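Local coordinates for putative branched-chain amino acid ABC transporter, periplasmic branched-chain amino acid-binding protein (Pseudomonas protegens Pf-5, PDB 4RU0) that probably captures branched-chain amino acids or related solutes in the periplasm and delivers them to an ABC transporter for uptake, at residues Y158-T163 / L287-Y292; L164-A169 / G173-L178; E195-L200 / N211-V216; A397-W402 / T408-W413. All blocks are in the same frame, centred on the assembly; numbering follows the deposited sequence.

Contact 1: residues Y158-T163 / L287-Y292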
loop_
_atom_site.group_PDB
_atom_site.type_symbol
_atom_site.label_atom_id
_atom_site.label_comp_id
_atom_site.label_asym_id
_atom_site.label_seq_id
_atom_site.Cartn_x
_atom_site.Cartn_y
_atom_site.Cartn_z
ATOM N N TYR A 158 -4.857 -9.261 -3.771
ATOM C CA TYR A 158 -4.796 -10.443 -4.629
ATOM C C TYR A 158 -3.348 -10.747 -4.992
ATOM O O TYR A 158 -2.890 -11.878 -4.839
ATOM C CB TYR A 158 -5.633 -10.262 -5.899
ATOM C CG TYR A 158 -7.101 -10.574 -5.718
ATOM C CD1 TYR A 158 -7.719 -10.419 -4.484
ATOM C CD2 TYR A 158 -7.873 -11.026 -6.782
ATOM C CE1 TYR A 158 -9.066 -10.698 -4.318
ATOM C CE2 TYR A 158 -9.221 -11.311 -6.624
ATOM C CZ TYR A 158 -9.811 -11.147 -5.387
ATOM O OH TYR A 158 -11.151 -11.425 -5.210
ATOM N N SER A 159 -2.627 -9.735 -5.467
ATOM C CA SER A 159 -1.211 -9.900 -5.780
ATOM C C SER A 159 -0.401 -10.268 -4.543
ATOM O O SER A 159 0.546 -11.039 -4.628
ATOM C CB SER A 159 -0.642 -8.625 -6.403
ATOM O OG SER A 159 -1.257 -8.342 -7.641
ATOM N N GLU A 160 -0.774 -9.701 -3.398
ATOM C CA GLU A 160 -0.060 -9.962 -2.156
ATOM C C GLU A 160 -0.106 -11.448 -1.827
ATOM O O GLU A 160 0.899 -12.030 -1.419
ATOM C CB GLU A 160 -0.638 -9.158 -0.996
ATOM C CG GLU A 160 0.235 -9.213 0.252
ATOM C CD GLU A 160 -0.466 -8.669 1.483
ATOM O OE1 GLU A 160 -1.717 -8.707 1.530
ATOM O OE2 GLU A 160 0.236 -8.208 2.406
ATOM N N ALA A 161 -1.272 -12.055 -2.023
ATOM C CA ALA A 161 -1.433 -13.487 -1.820
ATOM C C ALA A 161 -0.436 -14.246 -2.679
ATOM O O ALA A 161 0.264 -15.132 -2.188
ATOM C CB ALA A 161 -2.855 -13.920 -2.141
ATOM N N SER A 162 -0.358 -13.881 -3.955
ATOM C CA SER A 162 0.566 -14.542 -4.871
ATOM C C SER A 162 2.023 -14.405 -4.422
ATOM O O SER A 162 2.749 -15.390 -4.396
ATOM C CB SER A 162 0.405 -13.994 -6.284
ATOM O OG SER A 162 1.194 -14.735 -7.203
ATOM N N THR A 163 2.444 -13.190 -4.071
ATOM C CA THR A 163 3.814 -12.972 -3.596
ATOM C C THR A 163 4.084 -13.743 -2.305
ATOM O O THR A 163 5.180 -14.271 -2.109
ATOM C CB THR A 163 4.122 -11.480 -3.348
ATOM O OG1 THR A 163 3.365 -11.007 -2.230
ATOM C CG2 THR A 163 3.786 -10.655 -4.559
ATOM N N LEU A 287 8.123 -12.316 10.672
ATOM C CA LEU A 287 8.278 -11.846 9.298
ATOM C C LEU A 287 7.106 -10.955 8.881
ATOM O O LEU A 287 5.996 -11.082 9.411
ATOM C CB LEU A 287 8.389 -13.023 8.331
ATOM C CG LEU A 287 9.495 -14.042 8.606
ATOM C CD1 LEU A 287 9.565 -15.079 7.494
ATOM C CD2 LEU A 287 10.822 -13.336 8.776
ATOM N N ALA A 288 7.348 -10.063 7.924
ATOM C CA ALA A 288 6.271 -9.244 7.372
ATOM C C ALA A 288 6.560 -8.846 5.932
ATOM O O ALA A 288 7.715 -8.643 5.557
ATOM C CB ALA A 288 6.055 -8.008 8.227
ATOM N N LEU A 289 5.505 -8.753 5.126
ATOM C CA LEU A 289 5.623 -8.273 3.753
ATOM C C LEU A 289 5.548 -6.749 3.728
ATOM O O LEU A 289 4.875 -6.141 4.559
ATOM C CB LEU A 289 4.520 -8.874 2.872
ATOM C CG LEU A 289 4.489 -10.395 2.722
ATOM C CD1 LEU A 289 3.150 -10.856 2.152
ATOM C CD2 LEU A 289 5.625 -10.873 1.845
ATOM N N THR A 290 6.234 -6.130 2.775
ATOM C CA THR A 290 6.170 -4.676 2.631
ATOM C C THR A 290 6.446 -4.235 1.199
ATOM O O THR A 290 7.298 -4.814 0.520
ATOM C CB THR A 290 7.171 -3.964 3.569
ATOM O OG1 THR A 290 7.098 -2.547 3.369
ATOM C CG2 THR A 290 8.592 -4.428 3.294
ATOM N N PRO A 291 5.708 -3.221 0.727
ATOM C CA PRO A 291 5.997 -2.591 -0.559
ATOM C C PRO A 291 6.870 -1.351 -0.378
ATOM O O PRO A 291 7.290 -0.743 -1.364
ATOM C CB PRO A 291 4.610 -2.222 -1.078
ATOM C CG PRO A 291 3.865 -1.878 0.163
ATOM C CD PRO A 291 4.425 -2.753 1.279
ATOM N N TYR A 292 7.098 -0.973 0.868
ATOM C CA TYR A 292 7.972 0.138 1.204
ATOM C C TYR A 292 8.775 -0.108 2.484
ATOM O O TYR A 292 8.430 0.405 3.532
ATOM C CB TYR A 292 7.183 1.444 1.303
ATOM C CG TYR A 292 5.742 1.283 1.714
ATOM C CD1 TYR A 292 5.412 0.941 3.000
ATOM C CD2 TYR A 292 4.715 1.492 0.816
ATOM C CE1 TYR A 292 4.109 0.806 3.389
ATOM C CE2 TYR A 292 3.410 1.348 1.194
ATOM C CZ TYR A 292 3.113 1.004 2.487
ATOM O OH TYR A 292 1.816 0.853 2.886
#

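Contact 2: residues L164-A169 / G173-L178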
loop_
_atom_site.group_PDB
_atom_site.type_symbol
_atom_site.label_atom_id
_atom_site.label_comp_id
_atom_site.label_asym_id
_atom_site.label_seq_id
_atom_site.Cartn_x
_atom_site.Cartn_y
_atom_site.Cartn_z
ATOM N N LEU A 164 3.087 -13.796 -1.425
ATOM C CA LEU A 164 3.192 -14.570 -0.193
ATOM C C LEU A 164 3.503 -16.026 -0.530
ATOM O O LEU A 164 4.438 -16.609 0.016
ATOM C CB LEU A 164 1.898 -14.467 0.630
ATOM C CG LEU A 164 1.769 -15.177 1.994
ATOM C CD1 LEU A 164 1.196 -16.585 1.854
ATOM C CD2 LEU A 164 3.109 -15.196 2.743
ATOM N N VAL A 165 2.730 -16.599 -1.447
ATOM C CA VAL A 165 2.923 -17.985 -1.863
ATOM C C VAL A 165 4.264 -18.170 -2.583
ATOM O O VAL A 165 4.964 -19.162 -2.376
ATOM C CB VAL A 165 1.762 -18.452 -2.769
ATOM C CG1 VAL A 165 2.129 -19.724 -3.514
ATOM C CG2 VAL A 165 0.492 -18.654 -1.942
ATOM N N ASN A 166 4.637 -17.198 -3.405
ATOM C CA ASN A 166 5.886 -17.288 -4.146
ATOM C C ASN A 166 7.106 -17.238 -3.233
ATOM O O ASN A 166 8.135 -17.857 -3.524
ATOM C CB ASN A 166 5.968 -16.184 -5.194
ATOM C CG ASN A 166 5.002 -16.403 -6.330
ATOM O OD1 ASN A 166 4.413 -17.477 -6.445
ATOM N ND2 ASN A 166 4.830 -15.390 -7.181
ATOM N N TYR A 167 6.991 -16.509 -2.128
ATOM C CA TYR A 167 8.069 -16.465 -1.154
ATOM C C TYR A 167 8.159 -17.784 -0.393
ATOM O O TYR A 167 9.257 -18.288 -0.156
ATOM C CB TYR A 167 7.882 -15.303 -0.182
ATOM C CG TYR A 167 8.939 -15.269 0.901
ATOM C CD1 TYR A 167 10.240 -14.867 0.616
ATOM C CD2 TYR A 167 8.638 -15.648 2.204
ATOM C CE1 TYR A 167 11.210 -14.839 1.598
ATOM C CE2 TYR A 167 9.601 -15.622 3.194
ATOM C CZ TYR A 167 10.888 -15.219 2.887
ATOM O OH TYR A 167 11.850 -15.191 3.871
ATOM N N ILE A 168 7.005 -18.333 -0.014
ATOM C CA ILE A 168 6.950 -19.647 0.622
ATOM C C ILE A 168 7.670 -20.677 -0.250
ATOM O O ILE A 168 8.507 -21.441 0.235
ATOM C CB ILE A 168 5.495 -20.133 0.852
ATOM C CG1 ILE A 168 4.686 -19.134 1.686
ATOM C CG2 ILE A 168 5.494 -21.504 1.507
ATOM C CD1 ILE A 168 5.135 -18.982 3.096
ATOM N N ALA A 169 7.333 -20.682 -1.539
ATOM C CA ALA A 169 7.905 -21.612 -2.510
ATOM C C ALA A 169 9.415 -21.442 -2.622
ATOM O O ALA A 169 10.155 -22.415 -2.750
ATOM C CB ALA A 169 7.252 -21.421 -3.875
ATOM N N GLY A 173 12.012 -24.454 -1.523
ATOM C CA GLY A 173 12.887 -25.014 -2.537
ATOM C C GLY A 173 12.260 -25.194 -3.908
ATOM O O GLY A 173 12.808 -25.890 -4.761
ATOM N N GLY A 174 11.115 -24.559 -4.126
ATOM C CA GLY A 174 10.449 -24.632 -5.414
ATOM C C GLY A 174 8.966 -24.901 -5.276
ATOM O O GLY A 174 8.506 -25.374 -4.237
ATOM N N PHE A 175 8.216 -24.603 -6.330
ATOM C CA PHE A 175 6.765 -24.744 -6.305
ATOM C C PHE A 175 6.324 -26.199 -6.142
ATOM O O PHE A 175 5.224 -26.470 -5.658
ATOM C CB PHE A 175 6.162 -24.140 -7.574
ATOM C CG PHE A 175 6.177 -22.633 -7.589
ATOM C CD1 PHE A 175 5.196 -21.914 -6.927
ATOM C CD2 PHE A 175 7.168 -21.938 -8.261
ATOM C CE1 PHE A 175 5.201 -20.530 -6.933
ATOM C CE2 PHE A 175 7.181 -20.555 -8.274
ATOM C CZ PHE A 175 6.190 -19.845 -7.611
ATOM N N ASP A 176 7.188 -27.130 -6.538
ATOM C CA ASP A 176 6.922 -28.557 -6.371
ATOM C C ASP A 176 6.795 -28.926 -4.901
ATOM O O ASP A 176 6.007 -29.797 -4.535
ATOM C CB ASP A 176 8.034 -29.390 -7.013
ATOM C CG ASP A 176 8.096 -29.218 -8.514
ATOM O OD1 ASP A 176 7.028 -29.015 -9.128
ATOM O OD2 ASP A 176 9.210 -29.283 -9.077
ATOM N N ARG A 177 7.580 -28.248 -4.070
ATOM C CA ARG A 177 7.619 -28.500 -2.634
ATOM C C ARG A 177 6.388 -27.995 -1.875
ATOM O O ARG A 177 6.245 -28.277 -0.694
ATOM C CB ARG A 177 8.869 -27.859 -2.040
ATOM C CG ARG A 177 10.153 -28.305 -2.701
ATOM C CD ARG A 177 10.519 -29.714 -2.279
ATOM N NE ARG A 177 11.490 -30.305 -3.195
ATOM C CZ ARG A 177 11.155 -30.966 -4.300
ATOM N NH1 ARG A 177 9.873 -31.122 -4.621
ATOM N NH2 ARG A 177 12.097 -31.473 -5.086
ATOM N N LEU A 178 5.517 -27.235 -2.535
ATOM C CA LEU A 178 4.316 -26.726 -1.872
ATOM C C LEU A 178 3.301 -27.845 -1.670
ATOM O O LEU A 178 2.537 -27.837 -0.699
ATOM C CB LEU A 178 3.686 -25.582 -2.669
ATOM C CG LEU A 178 4.471 -24.273 -2.727
ATOM C CD1 LEU A 178 3.746 -23.274 -3.601
ATOM C CD2 LEU A 178 4.703 -23.708 -1.334
#

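Contact 3: residues E195-L200 / N211-V216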
loop_
_atom_site.group_PDB
_atom_site.type_symbol
_atom_site.label_atom_id
_atom_site.label_comp_id
_atom_site.label_asym_id
_atom_site.label_seq_id
_atom_site.Cartn_x
_atom_site.Cartn_y
_atom_site.Cartn_z
ATOM N N GLU A 195 -10.434 -10.647 1.695
ATOM C CA GLU A 195 -10.025 -10.366 0.316
ATOM C C GLU A 195 -9.160 -11.464 -0.274
ATOM O O GLU A 195 -9.226 -11.718 -1.471
ATOM C CB GLU A 195 -9.264 -9.031 0.214
ATOM C CG GLU A 195 -10.124 -7.827 -0.141
ATOM C CD GLU A 195 -10.997 -8.052 -1.372
ATOM O OE1 GLU A 195 -10.473 -8.036 -2.506
ATOM O OE2 GLU A 195 -12.220 -8.239 -1.199
ATOM N N THR A 196 -8.355 -12.116 0.562
ATOM C CA THR A 196 -7.407 -13.107 0.065
ATOM C C THR A 196 -8.010 -14.504 -0.050
ATOM O O THR A 196 -7.312 -15.444 -0.425
ATOM C CB THR A 196 -6.144 -13.183 0.953
ATOM O OG1 THR A 196 -6.521 -13.229 2.334
ATOM C CG2 THR A 196 -5.243 -11.989 0.708
ATOM N N LEU A 197 -9.297 -14.643 0.262
ATOM C CA LEU A 197 -9.965 -15.946 0.164
ATOM C C LEU A 197 -9.934 -16.499 -1.258
ATOM O O LEU A 197 -9.524 -17.638 -1.479
ATOM C CB LEU A 197 -11.414 -15.848 0.647
ATOM C CG LEU A 197 -11.574 -15.738 2.161
ATOM C CD1 LEU A 197 -13.012 -15.412 2.525
ATOM C CD2 LEU A 197 -11.115 -17.018 2.857
ATOM N N GLY A 198 -10.371 -15.690 -2.217
ATOM C CA GLY A 198 -10.333 -16.075 -3.617
ATOM C C GLY A 198 -8.972 -16.524 -4.125
ATOM O O GLY A 198 -8.812 -17.681 -4.539
ATOM N N PRO A 199 -7.979 -15.622 -4.095
ATOM C CA PRO A 199 -6.672 -15.963 -4.675
ATOM C C PRO A 199 -5.979 -17.132 -3.972
ATOM O O PRO A 199 -5.339 -17.947 -4.642
ATOM C CB PRO A 199 -5.865 -14.665 -4.517
ATOM C CG PRO A 199 -6.560 -13.894 -3.461
ATOM C CD PRO A 199 -8.014 -14.246 -3.570
ATOM N N LEU A 200 -6.109 -17.231 -2.655
ATOM C CA LEU A 200 -5.463 -18.327 -1.930
ATOM C C LEU A 200 -6.077 -19.668 -2.303
ATOM O O LEU A 200 -5.379 -20.677 -2.362
ATOM C CB LEU A 200 -5.537 -18.104 -0.419
ATOM C CG LEU A 200 -4.492 -17.078 0.049
ATOM C CD1 LEU A 200 -4.606 -16.782 1.534
ATOM C CD2 LEU A 200 -3.091 -17.551 -0.300
ATOM N N ASN A 211 -4.965 -25.281 2.169
ATOM C CA ASN A 211 -5.385 -23.899 2.390
ATOM C C ASN A 211 -6.279 -23.768 3.624
ATOM O O ASN A 211 -7.478 -24.008 3.561
ATOM C CB ASN A 211 -6.113 -23.383 1.146
ATOM C CG ASN A 211 -6.667 -21.983 1.321
ATOM O OD1 ASN A 211 -6.171 -21.192 2.130
ATOM N ND2 ASN A 211 -7.700 -21.667 0.550
ATOM N N ILE A 212 -5.681 -23.398 4.749
ATOM C CA ILE A 212 -6.416 -23.279 6.001
ATOM C C ILE A 212 -6.797 -21.821 6.252
ATOM O O ILE A 212 -5.931 -20.955 6.360
ATOM C CB ILE A 212 -5.586 -23.816 7.193
ATOM C CG1 ILE A 212 -5.193 -25.278 6.958
ATOM C CG2 ILE A 212 -6.353 -23.670 8.504
ATOM C CD1 ILE A 212 -4.280 -25.839 8.025
ATOM N N GLN A 213 -8.096 -21.557 6.340
ATOM C CA GLN A 213 -8.608 -20.202 6.534
ATOM C C GLN A 213 -9.230 -20.022 7.920
ATOM O O GLN A 213 -10.221 -20.668 8.254
ATOM C CB GLN A 213 -9.635 -19.867 5.446
ATOM C CG GLN A 213 -9.043 -19.737 4.041
ATOM C CD GLN A 213 -8.074 -18.564 3.912
ATOM O OE1 GLN A 213 -8.085 -17.636 4.720
ATOM N NE2 GLN A 213 -7.232 -18.607 2.887
ATOM N N ILE A 214 -8.647 -19.145 8.729
ATOM C CA ILE A 214 -9.088 -18.992 10.117
ATOM C C ILE A 214 -9.457 -17.545 10.452
ATOM O O ILE A 214 -8.582 -16.685 10.567
ATOM C CB ILE A 214 -8.002 -19.467 11.099
ATOM C CG1 ILE A 214 -7.581 -20.908 10.787
ATOM C CG2 ILE A 214 -8.496 -19.359 12.516
ATOM C CD1 ILE A 214 -6.334 -21.354 11.536
ATOM N N PRO A 215 -10.760 -17.269 10.598
ATOM C CA PRO A 215 -11.242 -15.913 10.901
ATOM C C PRO A 215 -11.024 -15.496 12.352
ATOM O O PRO A 215 -11.035 -16.338 13.252
ATOM C CB PRO A 215 -12.738 -15.996 10.589
ATOM C CG PRO A 215 -13.081 -17.429 10.780
ATOM C CD PRO A 215 -11.866 -18.210 10.344
ATOM N N VAL A 216 -10.810 -14.201 12.566
ATOM C CA VAL A 216 -10.751 -13.636 13.908
ATOM C C VAL A 216 -11.763 -12.510 14.025
ATOM O O VAL A 216 -11.649 -11.489 13.341
ATOM C CB VAL A 216 -9.361 -13.089 14.258
ATOM C CG1 VAL A 216 -9.420 -12.320 15.569
ATOM C CG2 VAL A 216 -8.361 -14.215 14.362
HETATM O O HOH W 1 -8.133 -14.850 3.618
#

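Contact 4: residues A397-W402 / T408-W413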
loop_
_atom_site.group_PDB
_atom_site.type_symbol
_atom_site.label_atom_id
_atom_site.label_comp_id
_atom_site.label_asym_id
_atom_site.label_seq_id
_atom_site.Cartn_x
_atom_site.Cartn_y
_atom_site.Cartn_z
ATOM N N ALA A 397 6.522 -7.403 -3.484
ATOM C CA ALA A 397 6.760 -7.016 -2.098
ATOM C C ALA A 397 8.083 -7.579 -1.612
ATOM O O ALA A 397 8.620 -8.512 -2.203
ATOM C CB ALA A 397 5.629 -7.493 -1.204
ATOM N N ARG A 398 8.600 -7.009 -0.531
ATOM C CA ARG A 398 9.805 -7.523 0.102
ATOM C C ARG A 398 9.478 -8.063 1.484
ATOM O O ARG A 398 8.530 -7.613 2.126
ATOM C CB ARG A 398 10.875 -6.434 0.197
ATOM C CG ARG A 398 11.384 -5.949 -1.146
ATOM C CD ARG A 398 12.366 -4.802 -0.989
ATOM N NE ARG A 398 13.586 -5.201 -0.295
ATOM C CZ ARG A 398 14.713 -5.555 -0.906
ATOM N NH1 ARG A 398 14.776 -5.561 -2.230
ATOM N NH2 ARG A 398 15.777 -5.902 -0.195
ATOM N N VAL A 399 10.261 -9.035 1.935
ATOM C CA VAL A 399 10.084 -9.597 3.265
ATOM C C VAL A 399 11.096 -8.983 4.225
ATOM O O VAL A 399 12.274 -8.864 3.901
ATOM C CB VAL A 399 10.243 -11.126 3.254
ATOM C CG1 VAL A 399 9.960 -11.708 4.636
ATOM C CG2 VAL A 399 9.332 -11.743 2.197
ATOM N N GLN A 400 10.633 -8.573 5.398
ATOM C CA GLN A 400 11.539 -8.070 6.417
ATOM C C GLN A 400 11.279 -8.770 7.745
ATOM O O GLN A 400 10.147 -9.171 8.030
ATOM C CB GLN A 400 11.403 -6.554 6.568
ATOM C CG GLN A 400 10.031 -6.089 6.989
ATOM C CD GLN A 400 9.922 -4.583 7.004
ATOM O OE1 GLN A 400 10.618 -3.897 6.256
ATOM N NE2 GLN A 400 9.051 -4.058 7.859
ATOM N N GLN A 401 12.335 -8.914 8.546
ATOM C CA GLN A 401 12.272 -9.681 9.788
ATOM C C GLN A 401 12.509 -8.811 11.021
ATOM O O GLN A 401 13.399 -7.956 11.030
ATOM C CB GLN A 401 13.289 -10.827 9.746
ATOM C CG GLN A 401 13.324 -11.692 10.994
ATOM C CD GLN A 401 14.005 -13.025 10.747
ATOM O OE1 GLN A 401 15.028 -13.094 10.064
ATOM N NE2 GLN A 401 13.430 -14.094 11.284
ATOM N N TRP A 402 11.711 -9.043 12.060
ATOM C CA TRP A 402 11.761 -8.250 13.286
ATOM C C TRP A 402 12.610 -8.922 14.369
ATOM O O TRP A 402 12.413 -10.103 14.670
ATOM C CB TRP A 402 10.335 -8.022 13.787
ATOM C CG TRP A 402 10.211 -7.241 15.054
ATOM C CD1 TRP A 402 9.822 -7.717 16.273
ATOM C CD2 TRP A 402 10.449 -5.839 15.226
ATOM N NE1 TRP A 402 9.807 -6.697 17.194
ATOM C CE2 TRP A 402 10.191 -5.536 16.579
ATOM C CE3 TRP A 402 10.862 -4.811 14.369
ATOM C CZ2 TRP A 402 10.330 -4.247 17.095
ATOM C CZ3 TRP A 402 11.001 -3.534 14.883
ATOM C CH2 TRP A 402 10.734 -3.263 16.235
ATOM N N THR A 408 14.855 -6.119 9.355
ATOM C CA THR A 408 15.951 -6.498 8.477
ATOM C C THR A 408 15.399 -7.115 7.195
ATOM O O THR A 408 14.666 -8.102 7.243
ATOM C CB THR A 408 16.910 -7.509 9.163
ATOM O OG1 THR A 408 17.453 -6.929 10.357
ATOM C CG2 THR A 408 18.049 -7.895 8.231
ATOM N N LEU A 409 15.743 -6.535 6.050
ATOM C CA LEU A 409 15.332 -7.105 4.773
ATOM C C LEU A 409 15.987 -8.467 4.563
ATOM O O LEU A 409 17.209 -8.588 4.622
ATOM C CB LEU A 409 15.680 -6.162 3.623
ATOM C CG LEU A 409 14.821 -4.903 3.541
ATOM C CD1 LEU A 409 15.329 -3.948 2.464
ATOM C CD2 LEU A 409 13.373 -5.287 3.282
ATOM N N ILE A 410 15.173 -9.491 4.330
ATOM C CA ILE A 410 15.701 -10.829 4.090
ATOM C C ILE A 410 15.273 -11.392 2.739
ATOM O O ILE A 410 15.355 -12.596 2.510
ATOM C CB ILE A 410 15.272 -11.816 5.191
ATOM C CG1 ILE A 410 13.753 -11.960 5.221
ATOM C CG2 ILE A 410 15.791 -11.364 6.549
ATOM C CD1 ILE A 410 13.262 -12.988 6.213
ATOM N N SER A 411 14.811 -10.525 1.841
ATOM C CA SER A 411 14.491 -10.959 0.487
ATOM C C SER A 411 14.607 -9.820 -0.505
ATOM O O SER A 411 14.566 -8.648 -0.134
ATOM C CB SER A 411 13.077 -11.552 0.421
ATOM O OG SER A 411 12.120 -10.566 0.067
ATOM N N GLU A 412 14.751 -10.179 -1.776
ATOM C CA GLU A 412 14.616 -9.218 -2.860
ATOM C C GLU A 412 13.139 -8.967 -3.112
ATOM O O GLU A 412 12.282 -9.413 -2.341
ATOM C CB GLU A 412 15.281 -9.732 -4.137
ATOM C CG GLU A 412 16.628 -10.389 -3.918
ATOM C CD GLU A 412 17.705 -9.396 -3.544
ATOM O OE1 GLU A 412 17.528 -8.189 -3.818
ATOM O OE2 GLU A 412 18.732 -9.827 -2.976
ATOM N N TRP A 413 12.837 -8.264 -4.198
ATOM C CA TRP A 413 11.455 -8.103 -4.604
ATOM C C TRP A 413 10.918 -9.438 -5.102
ATOM O O TRP A 413 11.476 -10.050 -6.013
ATOM C CB TRP A 413 11.318 -7.028 -5.684
ATOM C CG TRP A 413 11.609 -5.639 -5.195
ATOM C CD1 TRP A 413 12.758 -4.931 -5.386
ATOM C CD2 TRP A 413 10.740 -4.795 -4.427
ATOM N NE1 TRP A 413 12.659 -3.698 -4.791
ATOM C CE2 TRP A 413 11.431 -3.588 -4.196
ATOM C CE3 TRP A 413 9.446 -4.942 -3.914
ATOM C CZ2 TRP A 413 10.871 -2.531 -3.475
ATOM C CZ3 TRP A 413 8.891 -3.892 -3.197
ATOM C CH2 TRP A 413 9.601 -2.702 -2.988
#

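Contact 1: residues Y158-T163 / L287-Y292
Leu289 and Glu160 make the apolar part of this small contact, in which strand 287-290 meets helix 157-172. The CD1 methyl of Leu289 lies against the aliphatic stem of Glu160, 3.8 Å from Glu160 CG, and the two side chains run at a slant to each other. The same methyl comes 3.9 Å from Glu160 OE2. A looser approach brings Thr163 OG1 to 4.4 Å from Leu289 CD1, so one methyl meets two residues almost a helical turn apart.

Hydrogen bonds do not cross between the segments; they organise each side separately. On the helix, Thr163 OG1 donates to Glu160 O over 2.8 Å, tilted 25° from the carbonyl plane, which ties the hydroxyl to its own helix. On the other side Thr290 OG1 accepts from Tyr292 N at 3.0 Å, an ST turn formed as the chain leaves the strand.

Charge enters through the far end of Glu160. With CG anti to the backbone N (chi1 -170°) and the chain extended beyond it, the carboxylate passes the leucine methyl to where OE2 takes a hydrogen bond from Ile268 N. OE1 has a long, weak ion pair with Arg241 and lies close to the like-charged Asp267.

The chemistry is thus divided along one side chain: the CG methylene of Glu160 packs on the leucine methyl, while Asp267 would probably raise the cost of a second negative charge on the buried carboxylate, a cost that the backbone N-H and Arg241 would partly offset.

Contact 2: residues L164-A169 / G173-L178
Ala169 O is gripped by two successive backbone N-H groups, those of Gly174 and Gly173, where helix 157-172 ends. The bond from Gly174 N to Ala169 O is short at 2.7 Å, whereas that from Gly173 N to the same oxygen is weak, 3.0 Å long and bent to 125°. A bond reaching back five residues, together with the positive phi of Gly173, is consistent with a Schellman motif. Both glycines adopt backbone angles at which a CB would press on the preceding carbonyl oxygen.

Beyond this turn the chain folds back on the helix. Phe175 CG stands beside its backbone N (chi1 -74°), a setting that swings the ring over Ala169, whose CB lies 3.9 Å from the ring centroid in a CH-pi contact. Asn166 OD1 approaches the ring edge instead, 3.2 Å from Phe175 CZ, with the amide and ring planes nearly perpendicular; its ND2 is bound to Ala415 O. Leu178 completes the apolar side with its two methyls, CD1 meeting Val165 CG1 at 3.9 Å and CD2 meeting Ile168 CG2 at 3.7 Å. Phe175 also stacks with Tyr207 of helix 197-207.

A serine in place of Phe175 would probably leave the Ala169 methyl without its aromatic cover and Tyr207 without its stacking partner.

The chemistry implies a helix terminus closed in two ways: backbone N-H groups satisfy a carbonyl of the last turn, while apolar side chains beside them cover the helix flank, and the slightly positive ring edge probably suits the amide oxygen.

Contact 3: residues E195-L200 / N211-V216
Gln213 lies between Leu197 and Leu200, and its amide makes the close part of the contact. Its chain turns sharply at chi2 (-65°), which brings the flat group back alongside the two leucines. Leu197 CD2 sits 3.6 Å from Gln213 CD, while Leu200 CD1 reaches 3.5 Å from Gln213 NE2. The two leucines therefore touch different parts of one amide, each side chain meeting it at a slant.

Polar bonds fix the rotation of that amide at both ends. Gln213 NE2 donates to Asn211 OD1 over 2.9 Å, using a lone pair in the plane of the asparagine carbonyl, although the acceptor stands 32° out of the glutamine's own amide plane. At the other end a water donates to Gln213 OE1 at 3.0 Å and accepts from Thr196 OG1 at 2.6 Å, a bridge joining two side chains that do not touch directly.

That water-linked Thr196 belongs to the looser side, as does Asn211 ND2, 3.8 Å from Leu200 C with no hydrogen bond. Buried Leu200 is the inner end of the contact; Leu197 and Gln213 pack closely although partly exposed.

The contact belongs to a beta-alpha-beta crossover, in which helix 197-207 links parallel neighbours 182-188 and 210-216. Leu200 and Gln213 both touch Thr185 of strand 182-188; Pro199 packs on Tyr158 and Ala161 of helix 157-172, and Ile214 faces helix 224-233 from the edge strand.

Contact 4: residues A397-W402 / T408-W413
Arg398 and Trp413 meet because the arginine sets CG beside its backbone N (chi1 -65°) and extends chi2, laying CG and CD across the indole; the bend at chi3 then turns the guanidinium. Arg398 CG is 3.6 Å from the centroid of the six-membered ring of Trp413, a CH-pi contact over the face. Arg398 CZ lies 5.0 Å from the centroid of the five-membered ring in a cation-pi arrangement, the guanidinium plane turned 76° from the indole. Ser411 O lies over a guanidinium face, while Leu409 CD1 comes 3.3 Å from Arg398 NH2.

These residues belong to a beta hairpin made of strands 396-402 and 407-415. Gln401 and Thr408 form a hydrogen-bonded antiparallel pair, and Gln400 and Leu409 the next, non-hydrogen-bonded one. Ile410 N still donates to Val399 O at 3.0 Å, but beyond it the serine side chain takes over: Val399 N donates to Ser411 OG, also 3.0 Å and nearly straight at 164°. That hydroxyl in turn donates to Glu412 O over 2.7 Å, on a lone pair in the carbonyl plane. Putting an alanine at Trp413 would probably leave the Arg398 methylenes uncovered and its guanidinium freer to turn. Val399 CG1 packs against Ile410 CG1 at 3.8 Å.

How the contacts relate
Helix 157-172 runs through contacts 1 and 2, and the centres of the two lie 14 Å apart; Leu164 CB touches Leu289 CD1 at 4.1 Å. Contacts 1, 3 and 4 all reach one mixed sheet. Strand 287-290 lies beside strand 396-402, with probable hydrogen bonds from Arg398 N to Thr290 O (2.8 Å) and Gln400 N to Ala288 O (2.9 Å). Tyr167 of contact 2 packs on Val399, Ile410 and Ser411 of contact 4. Contacts 3 and 4, at the outermost strands of the sheet, remain about 12 Å apart at their nearest atoms. The Glu160 side chain in contact 1 is about 9 Å from the bound pentaoxaheptadecane, whose pocket includes Tyr41, Tyr192, Trp243 and Trp269.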